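Local coordinates for protein transcriptional repressor of the blcABC operon (Agrobacterium tumefaciens, PDB 3MQ0) that probably binds operator DNA through a helix-turn-helix domain and represses transcription of the blcABC operon, at residues B[161-164]-B[165-168]; B[253-256]-B[257-261]. All blocks are in the same frame, centred on the assembly; numbering follows the deposited sequence.

Contact 1 of 2, residues B[161-164]-B[165-168]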
loop_
_atom_site.group_PDB
_atom_site.type_symbol
_atom_site.label_atom_id
_atom_site.label_comp_id
_atom_site.label_asym_id
_atom_site.label_seq_id
_atom_site.Cartn_x
_atom_site.Cartn_y
_atom_site.Cartn_z
ATOM N N GLY B 161 -24.778 -10.904 -2.100
ATOM C CA GLY B 161 -24.633 -10.930 -3.548
ATOM C C GLY B 161 -25.121 -9.634 -4.186
ATOM O O GLY B 161 -24.432 -9.047 -5.002
ATOM N N LYS B 162 -26.314 -9.183 -3.808
ATOM C CA LYS B 162 -26.830 -7.906 -4.308
ATOM C C LYS B 162 -25.911 -6.733 -3.963
ATOM O O LYS B 162 -25.647 -5.874 -4.801
ATOM C CB LYS B 162 -28.244 -7.645 -3.776
ATOM C CG LYS B 162 -29.301 -8.639 -4.267
ATOM C CD LYS B 162 -30.634 -8.416 -3.534
ATOM C CE LYS B 162 -31.547 -9.648 -3.645
ATOM N NZ LYS B 162 -31.967 -9.827 -5.061
ATOM N N ILE B 163 -25.438 -6.670 -2.724
ATOM C CA ILE B 163 -24.584 -5.546 -2.362
ATOM C C ILE B 163 -23.259 -5.595 -3.143
ATOM O O ILE B 163 -22.801 -4.563 -3.628
ATOM C CB ILE B 163 -24.384 -5.377 -0.818
ATOM C CG1 ILE B 163 -23.818 -3.987 -0.488
ATOM C CG2 ILE B 163 -23.460 -6.421 -0.273
ATOM C CD1 ILE B 163 -24.836 -2.903 -0.337
ATOM N N LEU B 164 -22.667 -6.772 -3.284
ATOM C CA LEU B 164 -21.420 -6.888 -4.044
ATOM C C LEU B 164 -21.627 -6.611 -5.539
ATOM O O LEU B 164 -20.786 -5.981 -6.180
ATOM C CB LEU B 164 -20.736 -8.242 -3.807
ATOM C CG LEU B 164 -20.349 -8.481 -2.335
ATOM C CD1 LEU B 164 -19.871 -9.901 -2.110
ATOM C CD2 LEU B 164 -19.279 -7.469 -1.900
ATOM N N LEU B 165 -22.753 -7.047 -6.089
ATOM C CA LEU B 165 -23.062 -6.773 -7.498
ATOM C C LEU B 165 -23.395 -5.295 -7.731
ATOM O O LEU B 165 -23.289 -4.794 -8.854
ATOM C CB LEU B 165 -24.241 -7.641 -7.967
ATOM C CG LEU B 165 -23.951 -9.131 -8.163
ATOM C CD1 LEU B 165 -25.228 -9.880 -8.528
ATOM C CD2 LEU B 165 -22.873 -9.361 -9.242
ATOM N N SER B 166 -23.801 -4.588 -6.681
ATOM C CA SER B 166 -24.204 -3.199 -6.859
ATOM C C SER B 166 -23.007 -2.304 -7.197
ATOM O O SER B 166 -23.189 -1.179 -7.633
ATOM C CB SER B 166 -24.980 -2.667 -5.640
ATOM O OG SER B 166 -24.118 -2.398 -4.556
ATOM N N ASP B 167 -21.803 -2.784 -7.043
ATOM C CA ASP B 167 -20.693 -1.985 -7.458
ATOM C C ASP B 167 -20.288 -2.190 -8.894
ATOM O O ASP B 167 -19.407 -1.561 -9.328
ATOM C CB ASP B 167 -19.506 -2.169 -6.563
ATOM C CG ASP B 167 -19.361 -3.553 -6.117
ATOM O OD1 ASP B 167 -19.710 -3.828 -4.976
ATOM O OD2 ASP B 167 -18.930 -4.390 -6.899
ATOM N N LEU B 168 -20.927 -3.108 -9.585
ATOM C CA LEU B 168 -20.666 -3.349 -11.005
ATOM C C LEU B 168 -21.502 -2.442 -11.906
ATOM O O LEU B 168 -22.641 -2.102 -11.575
ATOM C CB LEU B 168 -20.961 -4.806 -11.351
ATOM C CG LEU B 168 -19.905 -5.817 -10.904
ATOM C CD1 LEU B 168 -19.573 -5.668 -9.434
ATOM C CD2 LEU B 168 -20.367 -7.229 -11.216
HETATM O O HOH W 1 -20.347 -3.132 -2.597
#

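Contact 2 of 2, residues B[253-256]-B[257-261]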
loop_
_atom_site.group_PDB
_atom_site.type_symbol
_atom_site.label_atom_id
_atom_site.label_comp_id
_atom_site.label_asym_id
_atom_site.label_seq_id
_atom_site.Cartn_x
_atom_site.Cartn_y
_atom_site.Cartn_z
ATOM N N LEU B 253 -32.431 -2.103 10.879
ATOM C CA LEU B 253 -31.353 -3.081 10.870
ATOM C C LEU B 253 -30.402 -2.881 9.696
ATOM O O LEU B 253 -29.192 -3.084 9.820
ATOM C CB LEU B 253 -31.946 -4.493 10.816
ATOM C CG LEU B 253 -32.565 -4.983 12.130
ATOM C CD1 LEU B 253 -33.284 -6.308 11.878
ATOM C CD2 LEU B 253 -31.531 -5.129 13.256
ATOM N N GLY B 254 -30.949 -2.483 8.557
ATOM C CA GLY B 254 -30.126 -2.190 7.393
ATOM C C GLY B 254 -29.138 -1.069 7.667
ATOM O O GLY B 254 -27.956 -1.166 7.315
ATOM N N GLU B 255 -29.611 0.002 8.299
ATOM C CA GLU B 255 -28.723 1.114 8.625
ATOM C C GLU B 255 -27.707 0.716 9.705
ATOM O O GLU B 255 -26.532 1.091 9.617
ATOM C CB GLU B 255 -29.512 2.365 9.023
ATOM C CG GLU B 255 -28.660 3.537 9.507
ATOM C CD GLU B 255 -27.883 4.266 8.392
ATOM O OE1 GLU B 255 -28.009 3.897 7.202
ATOM O OE2 GLU B 255 -27.148 5.232 8.726
ATOM N N GLU B 256 -28.146 -0.053 10.706
ATOM C CA GLU B 256 -27.215 -0.564 11.707
ATOM C C GLU B 256 -26.157 -1.449 11.041
ATOM O O GLU B 256 -24.968 -1.344 11.345
ATOM C CB GLU B 256 -27.932 -1.362 12.809
ATOM C CG GLU B 256 -28.921 -0.540 13.646
ATOM C CD GLU B 256 -28.278 0.636 14.357
ATOM O OE1 GLU B 256 -27.319 0.433 15.141
ATOM O OE2 GLU B 256 -28.743 1.774 14.129
ATOM N N LEU B 257 -26.580 -2.336 10.145
ATOM C CA LEU B 257 -25.608 -3.174 9.446
ATOM C C LEU B 257 -24.641 -2.373 8.562
ATOM O O LEU B 257 -23.462 -2.705 8.482
ATOM C CB LEU B 257 -26.296 -4.248 8.619
ATOM C CG LEU B 257 -25.369 -5.392 8.177
ATOM C CD1 LEU B 257 -24.752 -6.118 9.354
ATOM C CD2 LEU B 257 -26.140 -6.357 7.304
ATOM N N ARG B 258 -25.142 -1.326 7.908
ATOM C CA ARG B 258 -24.301 -0.480 7.062
ATOM C C ARG B 258 -23.135 0.100 7.859
ATOM O O ARG B 258 -21.976 0.065 7.409
ATOM C CB ARG B 258 -25.120 0.653 6.399
ATOM C CG ARG B 258 -24.295 1.515 5.440
ATOM C CD ARG B 258 -25.063 2.760 4.970
ATOM N NE ARG B 258 -25.238 3.761 6.031
ATOM C CZ ARG B 258 -24.326 4.671 6.368
ATOM N NH1 ARG B 258 -23.162 4.716 5.732
ATOM N NH2 ARG B 258 -24.582 5.540 7.347
ATOM N N THR B 259 -23.429 0.622 9.050
ATOM C CA THR B 259 -22.388 1.240 9.862
ATOM C C THR B 259 -21.468 0.204 10.530
ATOM O O THR B 259 -20.278 0.455 10.738
ATOM C CB THR B 259 -22.973 2.203 10.905
ATOM O OG1 THR B 259 -23.961 1.525 11.682
ATOM C CG2 THR B 259 -23.633 3.397 10.201
ATOM N N THR B 260 -22.032 -0.942 10.879
ATOM C CA THR B 260 -21.250 -2.072 11.383
ATOM C C THR B 260 -20.238 -2.493 10.327
ATOM O O THR B 260 -19.061 -2.719 10.628
ATOM C CB THR B 260 -22.174 -3.284 11.719
ATOM O OG1 THR B 260 -22.986 -2.956 12.854
ATOM C CG2 THR B 260 -21.349 -4.545 12.020
ATOM N N ALA B 261 -20.697 -2.587 9.079
ATOM C CA ALA B 261 -19.825 -2.952 7.962
ATOM C C ALA B 261 -18.722 -1.919 7.749
ATOM O O ALA B 261 -17.577 -2.277 7.500
ATOM C CB ALA B 261 -20.644 -3.118 6.682
#

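Contact 1 of 2, residues B[161-164]-B[165-168]
S166 turns its hydroxyl back onto the last full turn of helix 159-165, where OG donates to the carbonyl oxygen I163 O at 2.7 Å. The first torsion explains the reach: at chi1 75° OG sits between its own backbone N and carbonyl carbon, facing the preceding turn. The hydroxyl meets the oxygen from one side of the C=O direction (C=O...OG angle 129°), tilted 23° from the carbonyl plane. I163 O is used further, since S166 N makes a weak bond to it and a water donates to it at 3.0 Å. The same water donates to D167 OD1 at 2.6 Å, but the aspartate end is modelled too close to L164 O, so this bridge to the helix end is less sure. This is the C-terminal end of a short helix in the GAF-like effector domain of an IclR-type regulator. L165 N still makes a regular helical bond to G161 O, 2.8 Å long, whereas S166 N reaches K162 O only weakly. A type I turn from L165 to L168 follows, closed by L168 N on L165 O at 3.0 Å. L165 lays CB and CG alongside the carbonyl of G161, with CG 3.2 Å from G161 O, and goes on to pack against L199 of helix 192-205 and L176 of helix 170-176. At the end of the turn, L168 packs on L173 and L176 of helix 170-176 and on R126 of strand 120-127.

Contact 2 of 2, residues B[253-256]-B[257-261]
E255 and R258, one helical turn apart, form a salt bridge in which two nitrogens of the guanidinium take one carboxylate oxygen each. R258 NE donates to E255 OE1 at 3.0 Å and R258 NH2 to E255 OE2 at 2.9 Å, the second nearly straight with an N-H...O angle of 174°. Both oxygens lie close to the guanidinium plane, so the arginine offers its NE edge side-on. The carboxylate is turned 39° against that plane: OE2 is met on its syn side but well out of the carboxylate plane, OE1 from above it. The two chains run side by side, E255 with CG anti to its backbone N and then bent at chi2, R258 extended until it bends at chi3 (71°), which brings NE and NH2 round to the glutamate. Two bonds thereby limit rotation of both charged ends.

Hydroxyl bonding centres on E256 O. T260 gives it both its backbone N and OG1, each at 3.0 Å, with OG1 coming from above the carbonyl plane.

Main-chain bonds are those of a regular alpha-helix, i to i+4: L257 N meets L253 O at 2.7 Å, R258 N meets G254 O at 2.9 Å, and T259 N meets E255 O at 3.2 Å.

Apolar contacts lie on another side of helix 247-267, which packs on the antiparallel sheet of the GAF-like domain: L253 rests on I221, L257 on A223, and A261 on A223 and I225, all from strand 218-226.

In the fold
Both contacts are local, within one helix or at its end, and both belong to the GAF-like C-terminal domain; their centres lie 16 Å apart and their nearest atoms about 7 Å, without touching. Contact 1 is largely buried: helix 159-165 stops there, and its residues meet helices 192-205 and 170-176 as well as strand 120-127. Contact 2 lies mid-way along the long helix 247-267 and is only partly buried, with apolar residues on strand 218-226 and a charged pair in partly exposed positions. The two strands belong to the same six-stranded sheet. A serine hydroxyl and a water both donate to one carbonyl, I163 O, at the helix end, whereas a salt bridge spans the uninterrupted helix.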